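Side-chain contacts in glycoside hydrolase YxiA (Bacillus licheniformis, PDB 3LV4), which probably hydrolyses the alpha-1,5 linkages of L-arabinan, as a calcium-binding glycoside hydrolase of family 43: residues A[83-88]-A[151-156]; A[141-146]-A[186-191]; A[158-163]-A[237-242]; A[213-218]-A[325-330]. One frame throughout, in Å; residues are numbered along the deposited sequence.

Interaction 1 of 4, residues A[83-88]-A[151-156]; sequences QLEDGK and TFFDQN
Two neighbouring blades of the five-bladed beta-propeller characteristic of family 43 meet where the hairpin turn joining strands 80-83 and 89-96 lies against the end of strand 150-153. One aromatic side chain, F153, carries the contact from the strand side, and the strand end and turn offer it three unlike groups. At the ring edge, in the plane of the phenyl group, the backbone carbonyl Q83 O lies 3.6 Å from F153 CE1, where the weakly positive ring hydrogens are expected to suit an oxygen. The methyl L84 CD2 comes in obliquely and sits 3.8 Å from F153 CZ. The extended chain of E85 runs at a slant to the F153 side chain and brings OE2 3.9 Å from F153 CE2, its carboxylate turned 83° from the phenyl plane. The turn, type I from L84 to G87, has its own bracing: Q83 NE2 donates to G87 O at 3.0 Å, nearly straight at 169°, and D86 OD1 closes an Asx turn by accepting from K88 N. Burial is uneven, for L84 is enclosed whereas E85 is exposed. Around the contact, L84 and F153 both pack on L159 of strand 159-163, L84 also touches Y90 of strand 89-96, and K177 lies against both E85 and F153.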
loop_
_atom_site.group_PDB
_atom_site.type_symbol
_atom_site.label_atom_id
_atom_site.label_comp_id
_atom_site.label_asym_id
_atom_site.label_seq_id
_atom_site.Cartn_x
_atom_site.Cartn_y
_atom_site.Cartn_z
ATOM N N GLN A 83 -9.091 15.380 4.165
ATOM C CA GLN A 83 -10.047 16.396 4.589
ATOM C C GLN A 83 -9.967 16.553 6.098
ATOM O O GLN A 83 -10.119 15.572 6.841
ATOM C CB GLN A 83 -11.473 15.992 4.195
ATOM C CG GLN A 83 -12.467 17.135 4.268
ATOM C CD GLN A 83 -13.843 16.734 3.791
ATOM O OE1 GLN A 83 -14.176 15.550 3.759
ATOM N NE2 GLN A 83 -14.654 17.716 3.418
ATOM N N LEU A 84 -9.739 17.780 6.559
ATOM C CA LEU A 84 -9.725 18.043 7.991
ATOM C C LEU A 84 -11.090 18.547 8.451
ATOM O O LEU A 84 -12.034 18.640 7.668
ATOM C CB LEU A 84 -8.627 19.042 8.363
ATOM C CG LEU A 84 -7.202 18.639 7.983
ATOM C CD1 LEU A 84 -6.190 19.486 8.747
ATOM C CD2 LEU A 84 -6.956 17.154 8.209
ATOM N N GLU A 85 -11.188 18.882 9.727
ATOM C CA GLU A 85 -12.486 19.176 10.322
ATOM C C GLU A 85 -13.125 20.456 9.790
ATOM O O GLU A 85 -14.339 20.624 9.870
ATOM C CB GLU A 85 -12.370 19.185 11.846
ATOM C CG GLU A 85 -12.134 17.790 12.398
ATOM C CD GLU A 85 -11.726 17.786 13.853
ATOM O OE1 GLU A 85 -12.619 17.595 14.708
ATOM O OE2 GLU A 85 -10.518 17.966 14.142
ATOM N N ASP A 86 -12.312 21.345 9.232
ATOM C CA ASP A 86 -12.844 22.549 8.601
ATOM C C ASP A 86 -13.496 22.263 7.249
ATOM O O ASP A 86 -14.037 23.172 6.618
ATOM C CB ASP A 86 -11.762 23.634 8.459
ATOM C CG ASP A 86 -10.553 23.169 7.664
ATOM O OD1 ASP A 86 -10.596 22.070 7.069
ATOM O OD2 ASP A 86 -9.554 23.921 7.629
ATOM N N GLY A 87 -13.450 21.003 6.815
ATOM C CA GLY A 87 -14.046 20.603 5.552
ATOM C C GLY A 87 -13.176 20.866 4.339
ATOM O O GLY A 87 -13.546 20.523 3.206
ATOM N N LYS A 88 -12.014 21.476 4.561
ATOM C CA LYS A 88 -11.095 21.741 3.459
ATOM C C LYS A 88 -10.175 20.552 3.183
ATOM O O LYS A 88 -10.062 19.628 3.994
ATOM C CB LYS A 88 -10.303 23.032 3.696
ATOM C CG LYS A 88 -11.226 24.242 3.897
ATOM C CD LYS A 88 -10.489 25.557 3.813
ATOM C CE LYS A 88 -11.454 26.719 4.049
ATOM N NZ LYS A 88 -12.702 26.594 3.225
ATOM N N THR A 151 -1.498 11.350 5.962
ATOM C CA THR A 151 -2.011 12.121 7.085
ATOM C C THR A 151 -3.390 11.601 7.431
ATOM O O THR A 151 -4.277 11.536 6.573
ATOM C CB THR A 151 -2.087 13.613 6.730
ATOM O OG1 THR A 151 -0.760 14.100 6.469
ATOM C CG2 THR A 151 -2.721 14.409 7.870
ATOM N N PHE A 152 -3.574 11.206 8.682
ATOM C CA PHE A 152 -4.804 10.512 9.043
ATOM C C PHE A 152 -5.195 10.802 10.474
ATOM O O PHE A 152 -4.341 11.080 11.317
ATOM C CB PHE A 152 -4.635 9.001 8.865
ATOM C CG PHE A 152 -3.644 8.385 9.823
ATOM C CD1 PHE A 152 -4.074 7.758 10.987
ATOM C CD2 PHE A 152 -2.281 8.440 9.559
ATOM C CE1 PHE A 152 -3.161 7.198 11.872
ATOM C CE2 PHE A 152 -1.363 7.875 10.436
ATOM C CZ PHE A 152 -1.803 7.261 11.602
ATOM N N PHE A 153 -6.495 10.726 10.740
ATOM C CA PHE A 153 -7.003 10.827 12.100
ATOM C C PHE A 153 -7.010 9.438 12.739
ATOM O O PHE A 153 -7.410 8.458 12.090
ATOM C CB PHE A 153 -8.436 11.356 12.091
ATOM C CG PHE A 153 -8.559 12.807 11.712
ATOM C CD1 PHE A 153 -8.890 13.174 10.418
ATOM C CD2 PHE A 153 -8.382 13.802 12.667
ATOM C CE1 PHE A 153 -9.025 14.514 10.071
ATOM C CE2 PHE A 153 -8.509 15.145 12.333
ATOM C CZ PHE A 153 -8.836 15.503 11.030
ATOM N N ASP A 154 -6.590 9.343 14.002
ATOM C CA ASP A 154 -6.770 8.087 14.727
ATOM C C ASP A 154 -8.186 8.026 15.307
ATOM O O ASP A 154 -8.998 8.925 15.077
ATOM C CB ASP A 154 -5.675 7.839 15.786
ATOM C CG ASP A 154 -5.757 8.789 16.980
ATOM O OD1 ASP A 154 -6.838 9.367 17.234
ATOM O OD2 ASP A 154 -4.731 8.935 17.683
ATOM N N GLN A 155 -8.497 6.953 16.022
ATOM C CA GLN A 155 -9.864 6.765 16.515
ATOM C C GLN A 155 -10.233 7.692 17.668
ATOM O O GLN A 155 -11.403 7.780 18.055
ATOM C CB GLN A 155 -10.104 5.307 16.877
ATOM C CG GLN A 155 -9.993 4.409 15.671
ATOM C CD GLN A 155 -10.982 4.794 14.579
ATOM O OE1 GLN A 155 -10.592 5.262 13.499
ATOM N NE2 GLN A 155 -12.271 4.607 14.858
ATOM N N ASN A 156 -9.238 8.390 18.206
ATOM C CA ASN A 156 -9.493 9.407 19.226
ATOM C C ASN A 156 -9.631 10.798 18.613
ATOM O O ASN A 156 -9.853 11.781 19.320
ATOM C CB ASN A 156 -8.372 9.420 20.263
ATOM C CG ASN A 156 -8.379 8.191 21.134
ATOM O OD1 ASN A 156 -9.437 7.716 21.543
ATOM N ND2 ASN A 156 -7.191 7.664 21.427
#

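Interaction 2 of 4, residues A[141-146]-A[186-191]; sequences TKHPNV and QGYGKK
K142 meets the partner segment through solvent: a water donates to K142 O at 3.3 Å and accepts from K191 NZ at 2.8 Å. H143 lays its imidazole against Y188, with CD2 3.7 Å from Y188 CD2; the ring planes are inclined at 42°, and Y188 CE2 lies over one imidazole face. Both imidazole nitrogens are engaged elsewhere, ND1 with D139 N and NE2 with D134 OD2, which should fix the ring's rotation. P144 supplies a CH-pi contact, its CD 3.9 Å from the Y188 ring centroid and over the face. Past N145, V146 completes the row: chi1 of -60° sets CG1 beside the backbone N, and this methyl is 3.9 Å from Y188 CE1. Y188 itself belongs to a type II' turn from Q186 to G189, and its hydroxyl bonds to K125 O. The contact thus packs a propeller loop near the predicted active site, the V146 side chain lying about 9 Å from that of D148, predicted to modulate the catalytic acid. Strands 159-163 and 170-175 flank the cluster, P144 touching Y163 and F171, while V146 packs on L105 of strand 103-110.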
loop_
_atom_site.group_PDB
_atom_site.type_symbol
_atom_site.label_atom_id
_atom_site.label_comp_id
_atom_site.label_asym_id
_atom_site.label_seq_id
_atom_site.Cartn_x
_atom_site.Cartn_y
_atom_site.Cartn_z
ATOM N N THR A 141 21.358 8.012 6.908
ATOM C CA THR A 141 21.275 6.697 7.547
ATOM C C THR A 141 20.304 6.716 8.723
ATOM O O THR A 141 19.803 5.667 9.125
ATOM C CB THR A 141 22.637 6.152 8.051
ATOM O OG1 THR A 141 23.132 6.977 9.118
ATOM C CG2 THR A 141 23.653 6.082 6.915
ATOM N N LYS A 142 20.031 7.903 9.274
ATOM C CA LYS A 142 19.194 7.995 10.477
ATOM C C LYS A 142 18.012 8.960 10.343
ATOM O O LYS A 142 17.051 8.883 11.118
ATOM C CB LYS A 142 20.037 8.373 11.702
ATOM C CG LYS A 142 20.729 9.721 11.598
ATOM C CD LYS A 142 21.317 10.136 12.940
ATOM C CE LYS A 142 21.830 11.572 12.903
ATOM N NZ LYS A 142 22.037 12.173 14.267
ATOM N N HIS A 143 18.098 9.865 9.368
ATOM C CA HIS A 143 17.023 10.806 9.087
ATOM C C HIS A 143 16.250 10.387 7.850
ATOM O O HIS A 143 16.808 9.797 6.934
ATOM C CB HIS A 143 17.569 12.229 8.892
ATOM C CG HIS A 143 18.223 12.794 10.114
ATOM N ND1 HIS A 143 19.454 13.417 10.085
ATOM C CD2 HIS A 143 17.825 12.810 11.408
ATOM C CE1 HIS A 143 19.781 13.798 11.304
ATOM N NE2 HIS A 143 18.804 13.443 12.127
ATOM N N PRO A 144 14.952 10.703 7.819
ATOM C CA PRO A 144 14.110 10.289 6.693
ATOM C C PRO A 144 14.392 11.104 5.440
ATOM O O PRO A 144 15.032 12.155 5.513
ATOM C CB PRO A 144 12.693 10.597 7.199
ATOM C CG PRO A 144 12.892 11.770 8.116
ATOM C CD PRO A 144 14.197 11.469 8.827
ATOM N N ASN A 145 13.948 10.580 4.299
ATOM C CA ASN A 145 13.718 11.363 3.095
ATOM C C ASN A 145 12.285 11.857 3.255
ATOM O O ASN A 145 11.388 11.047 3.465
ATOM C CB ASN A 145 13.829 10.457 1.860
ATOM C CG ASN A 145 13.769 11.230 0.549
ATOM O OD1 ASN A 145 13.662 10.643 -0.541
ATOM N ND2 ASN A 145 13.848 12.546 0.641
ATOM N N VAL A 146 12.067 13.170 3.194
ATOM C CA VAL A 146 10.763 13.735 3.557
ATOM C C VAL A 146 9.732 13.657 2.426
ATOM O O VAL A 146 9.283 14.675 1.883
ATOM C CB VAL A 146 10.888 15.173 4.134
ATOM C CG1 VAL A 146 11.758 15.147 5.382
ATOM C CG2 VAL A 146 11.474 16.149 3.096
ATOM N N GLN A 186 9.050 18.388 17.638
ATOM C CA GLN A 186 9.146 16.966 17.293
ATOM C C GLN A 186 10.314 16.567 16.393
ATOM O O GLN A 186 10.602 15.377 16.259
ATOM C CB GLN A 186 7.860 16.507 16.617
ATOM C CG GLN A 186 6.615 16.683 17.441
ATOM C CD GLN A 186 5.423 16.124 16.706
ATOM O OE1 GLN A 186 5.180 14.923 16.728
ATOM N NE2 GLN A 186 4.700 16.986 16.012
ATOM N N GLY A 187 10.975 17.534 15.765
ATOM C CA GLY A 187 11.981 17.201 14.762
ATOM C C GLY A 187 11.370 16.387 13.629
ATOM O O GLY A 187 10.368 16.794 13.049
ATOM N N TYR A 188 11.956 15.232 13.313
ATOM C CA TYR A 188 11.392 14.380 12.268
ATOM C C TYR A 188 10.316 13.435 12.797
ATOM O O TYR A 188 9.701 12.692 12.022
ATOM C CB TYR A 188 12.488 13.580 11.546
ATOM C CG TYR A 188 13.360 14.454 10.666
ATOM C CD1 TYR A 188 12.843 15.035 9.510
ATOM C CD2 TYR A 188 14.693 14.697 10.985
ATOM C CE1 TYR A 188 13.626 15.834 8.702
ATOM C CE2 TYR A 188 15.484 15.498 10.182
ATOM C CZ TYR A 188 14.940 16.066 9.042
ATOM O OH TYR A 188 15.710 16.873 8.234
ATOM N N GLY A 189 10.095 13.465 14.107
ATOM C CA GLY A 189 9.110 12.597 14.734
ATOM C C GLY A 189 9.675 11.274 15.214
ATOM O O GLY A 189 10.879 11.150 15.460
ATOM N N LYS A 190 8.800 10.280 15.351
ATOM C CA LYS A 190 9.167 8.999 15.945
ATOM C C LYS A 190 9.318 7.945 14.857
ATOM O O LYS A 190 8.454 7.824 13.980
ATOM C CB LYS A 190 8.085 8.568 16.943
ATOM C CG LYS A 190 8.213 7.144 17.450
ATOM C CD LYS A 190 6.980 6.703 18.253
ATOM C CE LYS A 190 7.293 5.439 19.046
ATOM N NZ LYS A 190 6.113 4.941 19.825
ATOM N N LYS A 191 10.415 7.191 14.896
ATOM C CA LYS A 191 10.636 6.156 13.891
ATOM C C LYS A 191 9.755 4.933 14.163
ATOM O O LYS A 191 9.584 4.534 15.315
ATOM C CB LYS A 191 12.119 5.756 13.825
ATOM C CG LYS A 191 12.430 4.802 12.668
ATOM C CD LYS A 191 13.923 4.649 12.401
ATOM C CE LYS A 191 14.604 3.776 13.447
ATOM N NZ LYS A 191 16.018 3.443 13.083
HETATM O O HOH W 1 16.965 5.622 11.532
#

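Interaction 3 of 4, residues A[158-163]-A[237-242]; sequences KLWMVY and KNPDGP
Within the beta-propeller, a type I turn from N238 to G241, following strand 230-236, covers one face of W160, an indole on strand 159-163 of the adjacent blade. The tight part is a pair of CH-pi contacts over this buried ring. P239 CB lies 4.1 Å from the centroid of the five-membered ring, 25° off its normal, and D240 CB rests at the same distance from the centroid of the six-membered ring, so consecutive turn residues share the indole between them. The looser side lies at the carboxylate of D240, a residue partly exposed where W160 and P239 are buried. Its plane is tilted 36° from that of the indole, and OD2 stands 3.6 Å from W160 CH2. K158 NZ, 6.1 Å from D240 OD2, makes no contact with it and is instead salt-bridged to E174. The indole N-H is spent on D154 OD2, and just beside that donor P239 CG packs 3.5 Å from W160 NE1.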
loop_
_atom_site.group_PDB
_atom_site.type_symbol
_atom_site.label_atom_id
_atom_site.label_comp_id
_atom_site.label_asym_id
_atom_site.label_seq_id
_atom_site.Cartn_x
_atom_site.Cartn_y
_atom_site.Cartn_z
ATOM N N LYS A 158 -7.166 12.347 17.069
ATOM C CA LYS A 158 -5.851 12.971 16.937
ATOM C C LYS A 158 -5.377 12.833 15.505
ATOM O O LYS A 158 -5.616 11.810 14.869
ATOM C CB LYS A 158 -4.822 12.298 17.839
ATOM C CG LYS A 158 -5.023 12.512 19.313
ATOM C CD LYS A 158 -3.809 11.985 20.054
ATOM C CE LYS A 158 -2.568 12.149 19.210
ATOM N NZ LYS A 158 -1.306 11.993 19.992
ATOM N N LEU A 159 -4.685 13.849 15.004
ATOM C CA LEU A 159 -4.212 13.846 13.627
ATOM C C LEU A 159 -2.733 13.475 13.590
ATOM O O LEU A 159 -1.933 14.028 14.347
ATOM C CB LEU A 159 -4.427 15.230 12.996
ATOM C CG LEU A 159 -4.169 15.381 11.489
ATOM C CD1 LEU A 159 -5.097 14.458 10.699
ATOM C CD2 LEU A 159 -4.361 16.825 11.056
ATOM N N TRP A 160 -2.382 12.531 12.714
ATOM C CA TRP A 160 -1.006 12.050 12.574
ATOM C C TRP A 160 -0.575 12.147 11.126
ATOM O O TRP A 160 -1.414 12.172 10.223
ATOM C CB TRP A 160 -0.898 10.574 12.978
ATOM C CG TRP A 160 -1.273 10.270 14.391
ATOM C CD1 TRP A 160 -2.512 9.925 14.856
ATOM C CD2 TRP A 160 -0.397 10.253 15.527
ATOM N NE1 TRP A 160 -2.461 9.702 16.214
ATOM C CE2 TRP A 160 -1.176 9.897 16.650
ATOM C CE3 TRP A 160 0.970 10.510 15.707
ATOM C CZ2 TRP A 160 -0.633 9.786 17.932
ATOM C CZ3 TRP A 160 1.506 10.402 16.987
ATOM C CH2 TRP A 160 0.705 10.042 18.079
HETATM N N MSE A 161 0.733 12.188 10.901
HETATM C CA MSE A 161 1.273 11.973 9.557
HETATM C C MSE A 161 2.446 10.997 9.612
HETATM O O MSE A 161 3.459 11.274 10.261
HETATM C CB MSE A 161 1.733 13.278 8.913
HETATM C CG MSE A 161 2.303 13.060 7.510
HETATM SE SE MSE A 161 3.060 14.705 6.726
HETATM C CE MSE A 161 4.647 14.845 7.865
ATOM N N VAL A 162 2.303 9.862 8.936
ATOM C CA VAL A 162 3.411 8.924 8.768
ATOM C C VAL A 162 4.030 9.174 7.386
ATOM O O VAL A 162 3.320 9.512 6.440
ATOM C CB VAL A 162 2.917 7.466 8.900
ATOM C CG1 VAL A 162 1.899 7.123 7.789
ATOM C CG2 VAL A 162 4.097 6.474 8.910
ATOM N N TYR A 163 5.349 9.028 7.259
ATOM C CA TYR A 163 6.005 9.388 6.002
ATOM C C TYR A 163 7.403 8.781 5.929
ATOM O O TYR A 163 7.881 8.183 6.901
ATOM C CB TYR A 163 6.093 10.919 5.865
ATOM C CG TYR A 163 7.109 11.522 6.805
ATOM C CD1 TYR A 163 6.830 11.663 8.164
ATOM C CD2 TYR A 163 8.358 11.921 6.344
ATOM C CE1 TYR A 163 7.774 12.191 9.039
ATOM C CE2 TYR A 163 9.298 12.445 7.205
ATOM C CZ TYR A 163 9.002 12.585 8.547
ATOM O OH TYR A 163 9.940 13.111 9.394
ATOM N N LYS A 237 -1.877 -1.772 18.401
ATOM C CA LYS A 237 -3.085 -1.226 19.008
ATOM C C LYS A 237 -3.057 0.309 19.028
ATOM O O LYS A 237 -4.082 0.944 19.274
ATOM C CB LYS A 237 -3.303 -1.796 20.414
ATOM C CG LYS A 237 -3.663 -3.286 20.424
ATOM C CD LYS A 237 -5.034 -3.551 19.806
ATOM C CE LYS A 237 -5.485 -5.000 20.039
ATOM N NZ LYS A 237 -6.837 -5.298 19.427
ATOM N N ASN A 238 -1.891 0.894 18.753
ATOM C CA ASN A 238 -1.740 2.354 18.719
ATOM C C ASN A 238 -1.381 2.867 17.334
ATOM O O ASN A 238 -0.655 2.206 16.605
ATOM C CB ASN A 238 -0.646 2.801 19.682
ATOM C CG ASN A 238 -0.752 2.130 21.034
ATOM O OD1 ASN A 238 0.201 1.508 21.508
ATOM N ND2 ASN A 238 -1.908 2.252 21.661
ATOM N N PRO A 239 -1.864 4.066 16.979
ATOM C CA PRO A 239 -1.539 4.631 15.665
ATOM C C PRO A 239 -0.036 4.834 15.496
ATOM O O PRO A 239 0.482 4.673 14.390
ATOM C CB PRO A 239 -2.270 5.990 15.674
ATOM C CG PRO A 239 -2.466 6.315 17.131
ATOM C CD PRO A 239 -2.716 4.969 17.776
ATOM N N ASP A 240 0.653 5.168 16.582
ATOM C CA ASP A 240 2.086 5.448 16.514
ATOM C C ASP A 240 2.959 4.279 16.995
ATOM O O ASP A 240 4.107 4.476 17.406
ATOM C CB ASP A 240 2.420 6.731 17.288
ATOM C CG ASP A 240 2.044 6.646 18.756
ATOM O OD1 ASP A 240 1.143 5.848 19.103
ATOM O OD2 ASP A 240 2.648 7.389 19.565
ATOM N N GLY A 241 2.416 3.064 16.931
ATOM C CA GLY A 241 3.177 1.872 17.271
ATOM C C GLY A 241 3.291 1.620 18.762
ATOM O O GLY A 241 2.615 2.266 19.568
ATOM N N PRO A 242 4.157 0.677 19.154
ATOM C CA PRO A 242 5.058 -0.100 18.288
ATOM C C PRO A 242 4.324 -1.079 17.381
ATOM O O PRO A 242 3.329 -1.691 17.789
ATOM C CB PRO A 242 5.921 -0.874 19.290
ATOM C CG PRO A 242 5.065 -0.966 20.526
ATOM C CD PRO A 242 4.303 0.318 20.577
#

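Interaction 4 of 4, residues A[213-218]-A[325-330]; sequences YYYLYM and LLMNKQ
Two tyrosine hydroxyls, each met across the contact by an apolar chain end, are the uncommon feature here: M327 CE lies 3.6 Å from Y215 OH, and L325 CD1 lies 3.5 Å from Y217 OH. Residue 327 is selenomethionine, standing in for methionine, and its SE is 5.2 Å from the centroid of the Y215 ring. At 48° off the ring normal the approach is oblique, a Met-aromatic contact in which methyl and selenium meet the hydroxyl end of the phenol from the opposite direction. Bends at chi2 and chi3, 67° and 79°, fold the M327 chain so that CE also comes 4.0 Å from Y215 CZ. Two residues along each strand, the pattern recurs with a plain hydrocarbon, as Y217 and L325 advance from opposite directions, again oblique to the ring. Y215, Y217 and L325 point across from their strands, 213-220 and 319-327, whereas M327 reaches Y215 through the bend of its chain. P333 touches both tyrosines, while H208 of strand 200-208 packs against Y215 and M327. These strands belong to different blades of the propeller. Because the contacts are with carbon and selenium, they offer little to the phenol's polar end; for Y215 that need is met by G331 O and T211 OG1. The same hydroxyl thus combines hydrogen bonds beyond the pair with van der Waals contact across it, which probably limits how far the Y215 ring can swing.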
loop_
_atom_site.group_PDB
_atom_site.type_symbol
_atom_site.label_atom_id
_atom_site.label_comp_id
_atom_site.label_asym_id
_atom_site.label_seq_id
_atom_site.Cartn_x
_atom_site.Cartn_y
_atom_site.Cartn_z
ATOM N N TYR A 213 -7.111 -2.966 15.559
ATOM C CA TYR A 213 -5.705 -2.719 15.251
ATOM C C TYR A 213 -5.566 -1.618 14.217
ATOM O O TYR A 213 -6.414 -1.477 13.316
ATOM C CB TYR A 213 -5.037 -3.963 14.671
ATOM C CG TYR A 213 -4.697 -5.030 15.676
ATOM C CD1 TYR A 213 -3.556 -4.934 16.467
ATOM C CD2 TYR A 213 -5.499 -6.154 15.813
ATOM C CE1 TYR A 213 -3.242 -5.930 17.379
ATOM C CE2 TYR A 213 -5.194 -7.145 16.721
ATOM C CZ TYR A 213 -4.070 -7.032 17.499
ATOM O OH TYR A 213 -3.774 -8.035 18.395
ATOM N N TYR A 214 -4.491 -0.846 14.353
ATOM C CA TYR A 214 -3.990 -0.023 13.266
ATOM C C TYR A 214 -3.047 -0.891 12.433
ATOM O O TYR A 214 -2.173 -1.576 12.976
ATOM C CB TYR A 214 -3.240 1.203 13.800
ATOM C CG TYR A 214 -4.136 2.154 14.552
ATOM C CD1 TYR A 214 -4.410 1.959 15.903
ATOM C CD2 TYR A 214 -4.717 3.237 13.911
ATOM C CE1 TYR A 214 -5.231 2.814 16.596
ATOM C CE2 TYR A 214 -5.549 4.106 14.594
ATOM C CZ TYR A 214 -5.802 3.889 15.939
ATOM O OH TYR A 214 -6.627 4.743 16.628
ATOM N N TYR A 215 -3.243 -0.879 11.118
ATOM C CA TYR A 215 -2.362 -1.608 10.208
ATOM C C TYR A 215 -1.428 -0.677 9.462
ATOM O O TYR A 215 -1.869 0.235 8.755
ATOM C CB TYR A 215 -3.173 -2.458 9.222
ATOM C CG TYR A 215 -4.002 -3.487 9.940
ATOM C CD1 TYR A 215 -3.500 -4.759 10.194
ATOM C CD2 TYR A 215 -5.276 -3.175 10.403
ATOM C CE1 TYR A 215 -4.255 -5.699 10.879
ATOM C CE2 TYR A 215 -6.035 -4.107 11.092
ATOM C CZ TYR A 215 -5.522 -5.364 11.322
ATOM O OH TYR A 215 -6.282 -6.282 12.004
ATOM N N LEU A 216 -0.132 -0.915 9.636
ATOM C CA LEU A 216 0.890 -0.175 8.907
ATOM C C LEU A 216 1.221 -0.915 7.620
ATOM O O LEU A 216 1.909 -1.941 7.642
ATOM C CB LEU A 216 2.145 -0.025 9.763
ATOM C CG LEU A 216 3.390 0.557 9.090
ATOM C CD1 LEU A 216 3.129 1.995 8.613
ATOM C CD2 LEU A 216 4.557 0.509 10.073
ATOM N N TYR A 217 0.698 -0.408 6.504
ATOM C CA TYR A 217 1.065 -0.902 5.189
ATOM C C TYR A 217 2.324 -0.186 4.739
ATOM O O TYR A 217 2.555 0.969 5.103
ATOM C CB TYR A 217 -0.064 -0.663 4.179
ATOM C CG TYR A 217 -1.294 -1.484 4.464
ATOM C CD1 TYR A 217 -2.296 -1.006 5.301
ATOM C CD2 TYR A 217 -1.453 -2.745 3.904
ATOM C CE1 TYR A 217 -3.426 -1.756 5.559
ATOM C CE2 TYR A 217 -2.574 -3.505 4.158
ATOM C CZ TYR A 217 -3.553 -3.010 4.987
ATOM O OH TYR A 217 -4.664 -3.771 5.238
HETATM N N MSE A 218 3.143 -0.882 3.958
HETATM C CA MSE A 218 4.368 -0.312 3.434
HETATM C C MSE A 218 4.834 -1.124 2.243
HETATM O O MSE A 218 4.397 -2.262 2.043
HETATM C CB MSE A 218 5.446 -0.277 4.517
HETATM C CG MSE A 218 5.603 -1.569 5.245
HETATM SE SE MSE A 218 6.460 -1.327 6.992
HETATM C CE MSE A 218 5.787 -2.976 7.817
ATOM N N LEU A 325 -9.958 -6.242 0.554
ATOM C CA LEU A 325 -9.228 -6.823 1.679
ATOM C C LEU A 325 -10.183 -7.595 2.570
ATOM O O LEU A 325 -11.241 -7.083 2.952
ATOM C CB LEU A 325 -8.548 -5.726 2.509
ATOM C CG LEU A 325 -7.333 -5.018 1.906
ATOM C CD1 LEU A 325 -7.034 -3.714 2.661
ATOM C CD2 LEU A 325 -6.116 -5.940 1.910
ATOM N N LEU A 326 -9.800 -8.823 2.909
ATOM C CA LEU A 326 -10.596 -9.671 3.784
ATOM C C LEU A 326 -9.839 -9.798 5.098
ATOM O O LEU A 326 -8.669 -9.432 5.175
ATOM C CB LEU A 326 -10.811 -11.044 3.135
ATOM C CG LEU A 326 -11.256 -10.967 1.666
ATOM C CD1 LEU A 326 -11.282 -12.337 1.000
ATOM C CD2 LEU A 326 -12.619 -10.279 1.544
HETATM N N MSE A 327 -10.500 -10.278 6.140
HETATM C CA MSE A 327 -9.855 -10.373 7.452
HETATM C C MSE A 327 -9.848 -11.819 7.938
HETATM O O MSE A 327 -10.908 -12.436 8.090
HETATM C CB MSE A 327 -10.573 -9.486 8.466
HETATM C CG MSE A 327 -9.828 -9.305 9.771
HETATM SE SE MSE A 327 -8.160 -8.276 9.574
HETATM C CE MSE A 327 -8.883 -6.446 9.510
ATOM N N ASN A 328 -8.659 -12.361 8.183
ATOM C CA ASN A 328 -8.570 -13.755 8.605
ATOM C C ASN A 328 -8.849 -13.893 10.095
ATOM O O ASN A 328 -8.996 -12.887 10.797
ATOM C CB ASN A 328 -7.252 -14.418 8.166
ATOM C CG ASN A 328 -6.060 -14.072 9.052
ATOM O OD1 ASN A 328 -6.181 -13.397 10.083
ATOM N ND2 ASN A 328 -4.882 -14.563 8.647
ATOM N N LYS A 329 -8.933 -15.133 10.569
ATOM C CA LYS A 329 -9.369 -15.399 11.935
ATOM C C LYS A 329 -8.443 -14.795 12.989
ATOM O O LYS A 329 -8.871 -14.538 14.106
ATOM C CB LYS A 329 -9.560 -16.904 12.172
ATOM C CG LYS A 329 -8.282 -17.710 12.145
ATOM C CD LYS A 329 -8.539 -19.165 12.550
ATOM C CE LYS A 329 -9.010 -19.262 13.987
ATOM N NZ LYS A 329 -9.246 -20.682 14.392
ATOM N N GLN A 330 -7.186 -14.555 12.624
ATOM C CA GLN A 330 -6.185 -14.003 13.549
ATOM C C GLN A 330 -6.120 -12.476 13.530
ATOM O O GLN A 330 -5.292 -11.873 14.220
ATOM C CB GLN A 330 -4.798 -14.554 13.200
ATOM C CG GLN A 330 -4.808 -16.001 12.731
ATOM C CD GLN A 330 -5.101 -16.944 13.852
ATOM O OE1 GLN A 330 -5.022 -16.567 15.022
ATOM N NE2 GLN A 330 -5.442 -18.184 13.513
#

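In the fold
From the N terminus, interaction 1 opens at 83-88 and closes 63 residues later at 151-156, binding one blade of the propeller to the next. Interaction 2 starts inside that span, at 141-146, and ends at 186-191, so the two cross; interaction 3, opening only after interaction 1 has closed, crosses interaction 2 in turn, running from 158-163 to 237-242. Interaction 4 begins at 213-218, inside the span of interaction 3, and crosses it to make the longest closure, to 325-330. Interactions 1, 2 and 3 all reach the sheet of strands 150-153, 159-163, 170-175 and 190-193. Interaction 3 joins it to the turn after strand 230-236, whose residues pack on Y214, and interaction 4 continues to strand 319-327.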